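Local atomic coordinates of Blr6230 protein (Bradyrhizobium diazoefficiens USDA 110, PDB entry 5NGG), a protein that is a subclass B3 metallo-beta-lactamase, a zinc hydrolase that probably opens the ring of beta-lactam antibiotics. Residues Thr170-Pro175 with Phe227-Ala232; Gly124-Pro129 with Val220-Ala225; Glu193-Leu198 with Pro262-Gly267; His103-Gly108 with Gly240-Val245. All coordinates share one frame; numbering follows the deposited sequence. Where two conformers were deposited one is given.

Contact 1 (Thr170-Pro175 with Phe227-Ala232); sequences TAHATP and FAKAKA. With ZN (zinc ion), chain E.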
# COMPACT_ATOMS: atom_id res chain seq x y z
N THR A 170 -11.93 -4.78 -5.85
CA THR A 170 -11.77 -4.37 -7.24
C THR A 170 -10.44 -3.63 -7.39
O THR A 170 -10.14 -2.70 -6.62
CB THR A 170 -12.93 -3.47 -7.68
OG1 THR A 170 -14.15 -4.19 -7.53
CG2 THR A 170 -12.78 -3.04 -9.14
N ALA A 171 -9.64 -4.05 -8.36
CA ALA A 171 -8.37 -3.40 -8.68
C ALA A 171 -8.59 -2.13 -9.47
O ALA A 171 -9.33 -2.12 -10.46
CB ALA A 171 -7.49 -4.36 -9.48
N HIS A 172 -7.87 -1.08 -9.09
CA HIS A 172 -7.77 0.13 -9.90
C HIS A 172 -6.31 0.42 -10.23
O HIS A 172 -5.47 0.44 -9.34
CB HIS A 172 -8.34 1.33 -9.16
CG HIS A 172 -9.80 1.24 -8.91
ND1 HIS A 172 -10.74 1.65 -9.82
CD2 HIS A 172 -10.47 0.73 -7.86
CE1 HIS A 172 -11.94 1.44 -9.32
NE2 HIS A 172 -11.81 0.89 -8.13
N ALA A 173 -6.02 0.66 -11.50
CA ALA A 173 -4.66 0.97 -11.93
C ALA A 173 -4.38 2.42 -11.61
O ALA A 173 -4.99 3.32 -12.18
CB ALA A 173 -4.49 0.68 -13.41
N THR A 174 -3.46 2.65 -10.67
CA THR A 174 -3.09 3.98 -10.22
C THR A 174 -1.56 4.09 -10.24
O THR A 174 -0.93 4.35 -9.21
CB THR A 174 -3.66 4.27 -8.81
OG1 THR A 174 -3.37 3.16 -7.95
CG2 THR A 174 -5.15 4.44 -8.85
N PRO A 175 -0.95 3.95 -11.45
CA PRO A 175 0.50 3.98 -11.56
C PRO A 175 1.13 5.33 -11.28
O PRO A 175 0.45 6.36 -11.23
CB PRO A 175 0.74 3.57 -13.02
CG PRO A 175 -0.47 4.10 -13.73
CD PRO A 175 -1.59 3.78 -12.77
N PHE A 227 -3.43 11.23 -9.98
CA PHE A 227 -3.99 12.28 -9.12
C PHE A 227 -5.42 12.64 -9.54
O PHE A 227 -6.32 12.80 -8.73
CB PHE A 227 -3.15 13.56 -9.13
CG PHE A 227 -1.70 13.36 -8.78
CD1 PHE A 227 -1.29 12.49 -7.77
CD2 PHE A 227 -0.72 14.09 -9.45
CE1 PHE A 227 0.06 12.35 -7.48
CE2 PHE A 227 0.62 13.95 -9.16
CZ PHE A 227 1.01 13.08 -8.17
N ALA A 228 -5.62 12.79 -10.85
CA ALA A 228 -6.96 13.11 -11.38
C ALA A 228 -7.96 11.99 -11.10
O ALA A 228 -9.10 12.25 -10.68
CB ALA A 228 -6.88 13.36 -12.86
N LYS A 229 -7.55 10.75 -11.34
CA LYS A 229 -8.39 9.59 -11.09
C LYS A 229 -8.82 9.54 -9.62
O LYS A 229 -10.01 9.37 -9.31
CB LYS A 229 -7.65 8.30 -11.47
CG LYS A 229 -8.39 6.99 -11.21
CD LYS A 229 -7.56 5.82 -11.70
CE LYS A 229 -8.15 4.48 -11.35
NZ LYS A 229 -9.45 4.28 -11.99
N ALA A 230 -7.88 9.76 -8.71
CA ALA A 230 -8.17 9.73 -7.30
C ALA A 230 -9.19 10.78 -6.90
O ALA A 230 -10.10 10.49 -6.11
CB ALA A 230 -6.88 9.91 -6.51
N LYS A 231 -9.07 11.98 -7.45
CA LYS A 231 -10.00 13.05 -7.11
C LYS A 231 -11.43 12.75 -7.59
O LYS A 231 -12.40 13.32 -7.06
CB LYS A 231 -9.52 14.39 -7.67
CG LYS A 231 -8.28 14.92 -6.99
CD LYS A 231 -7.94 16.27 -7.57
CE LYS A 231 -6.57 16.75 -7.16
NZ LYS A 231 -6.42 18.17 -7.57
N ALA A 232 -11.57 11.91 -8.62
CA ALA A 232 -12.88 11.59 -9.19
C ALA A 232 -13.56 10.36 -8.58
O ALA A 232 -14.73 10.12 -8.87
CB ALA A 232 -12.76 11.42 -10.69
ZN ZN E . -10.59 2.58 -11.63
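His172 and Lys229 meet through a shared zinc ion. His172 ND1 binds the zinc at 2.0 Å. Lys229 NZ binds it at 2.1 Å from the helix. The angle ND1-Zn-NZ is about 125°, which keeps the two nitrogens 3.6 Å apart, His172 ND1 to Lys229 NZ. Glu158 OE2 is the third protein ligand. A lysine nitrogen is an unusual zinc ligand. Its direct bond to the metal suggests that Lys229 is neutral here, and the zinc would favour that state.

The lysine chain runs fully extended from CA to CE and then bends at its last torsion (chi4 64°), which turns NZ onto the metal. Along the way its methylenes pack on the end of the strand. Lys229 CE lies 3.5 Å from Ala173 O. It is also 3.9 Å from Thr174 CG2, whose side chain crosses that of Lys229 at about a right angle.

The second shell fixes the ligands. His172 NE2 is hydrogen-bonded to Glu185 OE1, which sets the rotation of the ring and may polarise it. Glu158 uses its other oxygen, OE1, to take a hydrogen bond from Ala173 N. Thr174 OG1 is turned away from the lysine and bonds to Ser183 OG.

Strand 167-173 lies between strands 161-164 and 182-190 in the five-stranded sheet. Helix 219-232 runs past the end of this strand. Helix 268-291 packs on that helix through Phe227 and Ala230, so the zinc pins an inner strand to a layer of two helices.

Contact 2 (Gly124-Pro129 with Val220-Ala225); sequences GERDKP and VDDYRA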
# COMPACT_ATOMS: atom_id res chain seq x y z
N GLY A 124 -0.63 -5.89 -9.39
CA GLY A 124 -0.72 -5.22 -10.67
C GLY A 124 0.26 -5.79 -11.67
O GLY A 124 1.46 -5.97 -11.39
N GLU A 125 -0.21 -6.01 -12.90
CA GLU A 125 0.60 -6.66 -13.93
C GLU A 125 1.95 -5.98 -14.16
O GLU A 125 2.96 -6.67 -14.32
CB GLU A 125 -0.18 -6.71 -15.24
CG GLU A 125 0.56 -7.30 -16.43
CD GLU A 125 -0.30 -7.35 -17.68
OE1 GLU A 125 -1.45 -7.84 -17.60
OE2 GLU A 125 0.17 -6.91 -18.75
N ARG A 126 2.00 -4.66 -14.15
CA ARG A 126 3.27 -3.99 -14.48
C ARG A 126 4.27 -4.02 -13.33
O ARG A 126 5.44 -3.71 -13.52
CB ARG A 126 3.04 -2.57 -14.96
CG ARG A 126 2.27 -2.53 -16.29
CD ARG A 126 2.58 -1.28 -17.09
NE ARG A 126 2.27 -0.09 -16.33
CZ ARG A 126 2.63 1.16 -16.63
NH1 ARG A 126 2.29 2.13 -15.81
NH2 ARG A 126 3.32 1.45 -17.73
N ASP A 127 3.82 -4.40 -12.13
CA ASP A 127 4.73 -4.66 -11.01
C ASP A 127 5.25 -6.09 -10.95
O ASP A 127 6.14 -6.39 -10.14
CB ASP A 127 4.12 -4.25 -9.66
CG ASP A 127 4.37 -2.77 -9.29
OD1 ASP A 127 4.97 -2.02 -10.07
OD2 ASP A 127 3.91 -2.38 -8.20
N LYS A 128 4.70 -6.99 -11.76
CA LYS A 128 5.12 -8.38 -11.72
C LYS A 128 6.65 -8.55 -11.89
O LYS A 128 7.27 -9.30 -11.13
CB LYS A 128 4.34 -9.20 -12.75
CG LYS A 128 4.71 -10.67 -12.81
CD LYS A 128 3.78 -11.47 -13.71
CE LYS A 128 4.23 -12.91 -13.91
NZ LYS A 128 3.37 -13.60 -14.91
N PRO A 129 7.29 -7.83 -12.83
CA PRO A 129 8.75 -8.03 -12.94
C PRO A 129 9.53 -7.60 -11.70
O PRO A 129 10.55 -8.20 -11.38
CB PRO A 129 9.15 -7.17 -14.15
CG PRO A 129 7.90 -6.94 -14.91
CD PRO A 129 6.76 -7.00 -13.93
N VAL A 220 5.90 10.28 -15.43
CA VAL A 220 5.24 11.55 -15.16
C VAL A 220 3.74 11.50 -15.53
O VAL A 220 2.88 11.93 -14.79
CB VAL A 220 5.99 12.72 -15.84
CG1 VAL A 220 5.17 14.01 -15.80
CG2 VAL A 220 7.37 12.93 -15.20
N ASP A 221 3.45 11.02 -16.75
CA ASP A 221 2.08 10.87 -17.21
C ASP A 221 1.26 10.00 -16.27
O ASP A 221 0.10 10.33 -15.98
CB ASP A 221 2.04 10.33 -18.64
CG ASP A 221 2.45 11.35 -19.68
OD1 ASP A 221 2.02 12.51 -19.59
OD2 ASP A 221 3.18 10.97 -20.61
N ASP A 222 1.85 8.90 -15.79
CA ASP A 222 1.17 8.02 -14.85
C ASP A 222 0.75 8.77 -13.56
O ASP A 222 -0.41 8.68 -13.13
CB ASP A 222 2.02 6.79 -14.55
CG ASP A 222 2.02 5.75 -15.66
OD1 ASP A 222 1.21 5.80 -16.63
OD2 ASP A 222 2.82 4.79 -15.51
N TYR A 223 1.67 9.49 -12.94
CA TYR A 223 1.35 10.24 -11.71
C TYR A 223 0.18 11.19 -11.91
O TYR A 223 -0.74 11.27 -11.13
CB TYR A 223 2.54 11.05 -11.24
CG TYR A 223 3.51 10.34 -10.30
CD1 TYR A 223 3.23 10.18 -8.93
CD2 TYR A 223 4.76 9.91 -10.74
CE1 TYR A 223 4.14 9.60 -8.07
CE2 TYR A 223 5.68 9.33 -9.88
CZ TYR A 223 5.36 9.17 -8.56
OH TYR A 223 6.33 8.64 -7.73
N ARG A 224 0.23 11.97 -12.99
CA ARG A 224 -0.84 12.98 -13.21
C ARG A 224 -2.19 12.32 -13.56
O ARG A 224 -3.24 12.81 -13.14
CB ARG A 224 -0.40 14.05 -14.21
CG ARG A 224 0.65 15.02 -13.67
CD ARG A 224 1.31 15.78 -14.80
NE ARG A 224 2.18 16.88 -14.42
CZ ARG A 224 2.13 17.60 -13.30
NH1 ARG A 224 1.21 17.37 -12.37
NH2 ARG A 224 3.00 18.58 -13.11
N ALA A 225 -2.17 11.20 -14.27
CA ALA A 225 -3.41 10.42 -14.48
C ALA A 225 -3.96 9.93 -13.13
O ALA A 225 -5.16 10.01 -12.85
CB ALA A 225 -3.18 9.25 -15.42
O HOH W 1 3.85 4.33 -18.40
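Arg126 reaches across to Asp222 with its whole length, and the two side chains come from opposite directions. The backbones stay far apart here, 12.2 Å from Arg126 CA to Asp222 CA. From CB, which points at the helix, the chain passes through CG to CD and then bends (chi3 -57°). NE makes its hydrogen bond outside the two segments. CZ brings the flat guanidinium up to the acid with its edge leading.

NH1 does the gripping. It gives a hydrogen bond of 2.7 Å to Asp222 OD2, with an N-H...O angle of 151°, and this is also a salt bridge. OD2 lies close to the guanidinium plane. NH1, in turn, meets OD2 on its syn side but well out of the carboxylate plane. The two flat groups are turned 75° against each other. The bridge uses one oxygen: Asp222 OD1 is 3.9 Å from Arg126 NH1. NH2 works through a water, which accepts from Arg126 NH2 at 3.0 Å. The same water donates to Asp222 OD2 at 3.1 Å.

OD2 is gripped a third time by the hydroxyl of Tyr216. NH1 has a weak further hydrogen bond to Pro179 O. Pro175 packs against both ends of the bridge.

The contact is on the surface. The 124-129 segment leaves strand 120-124 of the seven-stranded sheet and leads into helix 128-133. Asp222 sits on helix 219-232, which packs against helix 268-291. The salt bridge thus joins the turn after strand 120-124 to helix 219-232, in the other half of the fold.

Contact 3 (Glu193-Leu198 with Pro262-Gly267); sequences EDREVL and PFIKPG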
# COMPACT_ATOMS: atom_id res chain seq x y z
N GLU A 193 -25.39 0.52 6.69
CA GLU A 193 -25.07 1.19 5.44
C GLU A 193 -23.77 0.74 4.85
O GLU A 193 -22.78 0.51 5.56
CB GLU A 193 -25.02 2.67 5.68
CG GLU A 193 -26.40 3.23 5.97
CD GLU A 193 -26.38 4.69 6.33
OE1 GLU A 193 -25.34 5.16 6.82
OE2 GLU A 193 -27.40 5.37 6.15
N ASP A 194 -23.74 0.71 3.53
CA ASP A 194 -22.50 0.46 2.81
C ASP A 194 -21.58 1.67 2.88
O ASP A 194 -22.02 2.81 2.74
CB ASP A 194 -22.79 0.21 1.32
CG ASP A 194 -23.40 -1.16 1.02
OD1 ASP A 194 -23.56 -2.00 1.92
OD2 ASP A 194 -23.68 -1.35 -0.18
N ARG A 195 -20.28 1.40 3.00
CA ARG A 195 -19.24 2.41 2.82
C ARG A 195 -18.15 1.83 1.94
O ARG A 195 -17.77 0.66 2.08
CB ARG A 195 -18.66 2.82 4.17
CG ARG A 195 -19.62 3.55 5.09
CD ARG A 195 -19.88 4.95 4.57
NE ARG A 195 -20.76 5.72 5.42
CZ ARG A 195 -20.97 7.03 5.28
NH1 ARG A 195 -20.35 7.72 4.32
NH2 ARG A 195 -21.77 7.66 6.11
N GLU A 196 -17.65 2.65 1.01
CA GLU A 196 -16.63 2.21 0.05
C GLU A 196 -15.24 2.59 0.58
O GLU A 196 -14.96 3.75 0.89
CB GLU A 196 -16.90 2.82 -1.32
CG GLU A 196 -18.38 2.69 -1.75
CD GLU A 196 -19.02 1.31 -1.58
OE1 GLU A 196 -18.33 0.30 -1.80
OE2 GLU A 196 -20.25 1.20 -1.25
N VAL A 197 -14.37 1.59 0.63
CA VAL A 197 -12.99 1.72 1.12
C VAL A 197 -12.04 1.67 -0.07
O VAL A 197 -12.23 0.84 -0.97
CB VAL A 197 -12.67 0.56 2.08
CG1 VAL A 197 -11.23 0.65 2.58
CG2 VAL A 197 -13.65 0.50 3.24
N LEU A 198 -11.02 2.54 -0.07
CA LEU A 198 -9.92 2.41 -1.02
C LEU A 198 -8.64 2.22 -0.26
O LEU A 198 -8.21 3.10 0.49
CB LEU A 198 -9.79 3.61 -1.94
CG LEU A 198 -8.85 3.42 -3.14
CD1 LEU A 198 -9.46 2.46 -4.15
CD2 LEU A 198 -8.49 4.75 -3.78
N PRO A 262 -14.19 7.11 12.94
CA PRO A 262 -13.44 8.28 12.44
C PRO A 262 -12.71 8.05 11.12
O PRO A 262 -12.18 8.99 10.51
CB PRO A 262 -12.46 8.57 13.58
CG PRO A 262 -12.25 7.24 14.22
CD PRO A 262 -13.58 6.55 14.16
N PHE A 263 -12.64 6.78 10.68
CA PHE A 263 -12.03 6.48 9.38
C PHE A 263 -12.93 6.80 8.19
O PHE A 263 -12.47 6.82 7.05
CB PHE A 263 -11.52 5.02 9.35
CG PHE A 263 -10.39 4.79 10.33
CD1 PHE A 263 -9.08 5.04 9.95
CD2 PHE A 263 -10.62 4.35 11.62
CE1 PHE A 263 -8.05 4.91 10.85
CE2 PHE A 263 -9.57 4.19 12.53
CZ PHE A 263 -8.28 4.48 12.15
N ILE A 264 -14.21 7.09 8.46
CA ILE A 264 -15.13 7.53 7.42
C ILE A 264 -14.96 9.04 7.23
O ILE A 264 -15.39 9.84 8.09
CB ILE A 264 -16.59 7.19 7.78
CG1 ILE A 264 -16.79 5.67 7.94
CG2 ILE A 264 -17.54 7.77 6.73
CD1 ILE A 264 -18.12 5.26 8.55
N LYS A 265 -14.37 9.44 6.10
CA LYS A 265 -14.10 10.84 5.76
C LYS A 265 -14.14 10.91 4.22
O LYS A 265 -13.12 10.80 3.56
CB LYS A 265 -12.78 11.31 6.37
CG LYS A 265 -12.49 12.80 6.33
CD LYS A 265 -11.25 13.06 7.19
CE LYS A 265 -10.78 14.51 7.13
N PRO A 266 -15.35 11.05 3.64
CA PRO A 266 -15.48 10.89 2.17
C PRO A 266 -14.81 11.92 1.26
O PRO A 266 -14.61 11.64 0.08
CB PRO A 266 -17.00 10.83 1.94
CG PRO A 266 -17.57 10.42 3.27
CD PRO A 266 -16.67 11.07 4.29
N GLY A 267 -14.44 13.07 1.81
CA GLY A 267 -13.71 14.08 1.03
C GLY A 267 -12.19 13.96 1.12
O GLY A 267 -11.45 14.75 0.52
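The guanidinium of Arg195 carries Ile264 over one of its faces. The methyl CG2 of Ile264 sits 3.7 Å above the plane, displaced toward the rim. It lies nearest to Arg195 NH1, with Arg195 CZ close behind at 3.8 Å from Ile264 CG2. Pro266 joins at the same nitrogen. Its CG meets Arg195 NH1 at 4.0 Å.

The other branch of the isoleucine follows the arginine back toward its root. Ile264 CD1 is 4.1 Å from Arg195 NE, and equally far from Arg195 CG. Two methyls of one residue thus line the arginine from CG to NH1, and the two side chains cross at about a right angle. The arginine bends near its base, about the CB-CG bond (chi2 -71°), and then runs straight. The bend swings the group up against the loop.

These are van der Waals contacts of methyl and ring carbons with the guanidinium and its chain. The charge is met elsewhere, by a salt bridge from Arg195 NH1 to Asp236 OD1. Asp236 also accepts from the backbone N of Glu196 through OD2, and Pro266 touches it. One acid therefore fixes the arginine tip beside both the strand and the loop. Ile264 also touches Asp190 and Val237.

The contact is structural and lies away from the zinc sites. Strands 182-190 and 193-199 form a beta hairpin, and strand 237-239 runs parallel to the second of them. The loop before the C-terminal helix 268-291 is laid against this sheet, one of the two in the alpha-beta/beta-alpha sandwich of metallo-beta-lactamases.

Contact 4 (His103-Gly108 with Gly240-Val245); sequences HLDHTG and GPHPEV. With ZN (zinc ion), chain C; ZN (zinc ion), chain D.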
# COMPACT_ATOMS: atom_id res chain seq x y z
N HIS A 103 7.51 -2.23 -3.69
CA HIS A 103 8.73 -1.74 -3.03
C HIS A 103 8.94 -2.51 -1.74
O HIS A 103 7.98 -2.98 -1.13
CB HIS A 103 8.63 -0.25 -2.70
CG HIS A 103 8.64 0.65 -3.88
ND1 HIS A 103 8.14 1.92 -3.82
CD2 HIS A 103 9.11 0.48 -5.14
CE1 HIS A 103 8.31 2.51 -4.99
NE2 HIS A 103 8.89 1.65 -5.81
N LEU A 104 10.21 -2.63 -1.34
CA LEU A 104 10.60 -3.51 -0.22
C LEU A 104 9.90 -3.22 1.10
O LEU A 104 9.76 -4.12 1.90
CB LEU A 104 12.10 -3.51 0.01
CG LEU A 104 12.74 -2.38 0.81
CD1 LEU A 104 14.15 -2.76 1.24
CD2 LEU A 104 12.73 -1.09 0.03
N ASP A 105 9.48 -1.97 1.33
CA ASP A 105 8.78 -1.64 2.56
C ASP A 105 7.35 -2.17 2.61
O ASP A 105 6.71 -2.11 3.67
CB ASP A 105 8.85 -0.13 2.87
CG ASP A 105 8.37 0.79 1.76
OD1 ASP A 105 8.65 0.52 0.56
OD2 ASP A 105 7.73 1.81 2.15
N HIS A 106 6.86 -2.71 1.49
CA HIS A 106 5.54 -3.33 1.42
C HIS A 106 5.57 -4.81 1.01
O HIS A 106 4.59 -5.51 1.19
CB HIS A 106 4.63 -2.55 0.47
CG HIS A 106 4.65 -1.08 0.77
ND1 HIS A 106 4.12 -0.56 1.93
CD2 HIS A 106 5.27 -0.05 0.16
CE1 HIS A 106 4.39 0.72 2.00
NE2 HIS A 106 5.09 1.07 0.93
N THR A 107 6.70 -5.28 0.47
CA THR A 107 6.80 -6.64 -0.07
C THR A 107 7.74 -7.54 0.71
O THR A 107 7.93 -8.70 0.35
CB THR A 107 7.36 -6.59 -1.49
OG1 THR A 107 8.67 -6.02 -1.40
CG2 THR A 107 6.52 -5.75 -2.44
N GLY A 108 8.35 -7.00 1.77
CA GLY A 108 9.43 -7.68 2.45
C GLY A 108 9.09 -9.02 3.05
O GLY A 108 10.00 -9.83 3.26
N GLY A 240 -4.19 3.41 3.08
CA GLY A 240 -2.99 3.45 2.28
C GLY A 240 -1.87 2.65 2.91
O GLY A 240 -2.02 2.11 4.01
N PRO A 241 -0.71 2.58 2.23
CA PRO A 241 0.34 1.66 2.69
C PRO A 241 1.28 2.26 3.74
O PRO A 241 2.13 1.54 4.26
CB PRO A 241 1.06 1.28 1.41
CG PRO A 241 0.84 2.41 0.50
CD PRO A 241 -0.44 3.10 0.89
N HIS A 242 1.08 3.54 4.08
CA HIS A 242 1.73 4.18 5.22
C HIS A 242 0.62 4.90 5.98
O HIS A 242 -0.26 5.50 5.35
CB HIS A 242 2.81 5.17 4.76
CG HIS A 242 3.97 4.50 4.09
ND1 HIS A 242 4.99 3.87 4.77
CD2 HIS A 242 4.28 4.37 2.78
CE1 HIS A 242 5.87 3.39 3.90
NE2 HIS A 242 5.46 3.68 2.68
N PRO A 243 0.67 4.89 7.32
CA PRO A 243 -0.42 5.50 8.09
C PRO A 243 -0.58 7.01 7.87
O PRO A 243 -1.67 7.53 8.04
CB PRO A 243 -0.11 5.09 9.54
CG PRO A 243 1.29 4.61 9.54
CD PRO A 243 1.65 4.18 8.17
N GLU A 244 0.51 7.66 7.49
CA GLU A 244 0.53 9.08 7.16
C GLU A 244 -0.41 9.45 6.02
O GLU A 244 -0.91 10.59 6.00
CB GLU A 244 1.97 9.49 6.84
CG GLU A 244 2.88 9.42 8.06
CD GLU A 244 3.63 8.10 8.24
OE1 GLU A 244 3.25 7.03 7.70
OE2 GLU A 244 4.66 8.15 8.95
N VAL A 245 -0.71 8.50 5.13
CA VAL A 245 -1.63 8.73 3.99
C VAL A 245 -2.99 9.23 4.49
O VAL A 245 -3.65 10.01 3.82
CB VAL A 245 -1.80 7.45 3.14
CG1 VAL A 245 -2.99 7.50 2.18
CG2 VAL A 245 -0.52 7.12 2.37
ZN ZN C . 6.25 2.76 0.96
ZN ZN D . 6.86 2.71 -2.39
O HOH W 2 7.52 2.72 -0.67
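Asp105, His106 and His242 converge on one zinc ion. Asp105 OD2, His106 NE2 and His242 NE2 each bind it at 2.1 Å. Their close approaches to one another come from sharing the metal, and they are not hydrogen bonds. A second zinc is held by His103 ND1 at 2.1 Å, with His101 and His177 completing its protein ligands. One water bridges the two ions, 1.9 Å from the second zinc.

This is the dinuclear centre of the metallo-beta-lactamase fold. Residues 101-106 form the family's His-X-His-X-Asp-His motif, and segment 103-108 holds its last four residues. An acetate ion lies close to His242.

Hydrogen bonds hold the ligands in place. The bridging water donates to Asp105 OD1 at 2.8 Å, so this carboxylate steers the water with the oxygen that does not bind zinc. His242 ND1 is bonded to Gly54 O, which fixes the turn of that ring.

The rings also pack. His106 turns its edge to the face of His242 in an offset T-shaped pair, with centroids 4.7 Å apart and planes at 74°. Pro241 O lies near the His106 ring plane, 3.3 Å from His106 CE1. Pro241 CB touches the same carbon.

How the contacts relate
From the N terminus, the chain first passes 103-108, which opens contact 4. Next come 124-129, 170-175 and 193-198, the first halves of contacts 2, 1 and 3. Helix 219-232 then closes contact 2 and, about two turns later, contact 1. These two loops cross each other, and both fall within the longer loop of contact 4, which closes at 240-245. Contact 3 closes last, at 262-267, and crosses the other three. Contacts 1 and 2 fasten helix 219-232 to both sheets. Contact 4 joins the two halves at the dinuclear centre. Contact 3 attaches the approach to the C-terminal helix. Contacts 1 and 3 also touch, His172 against Leu198.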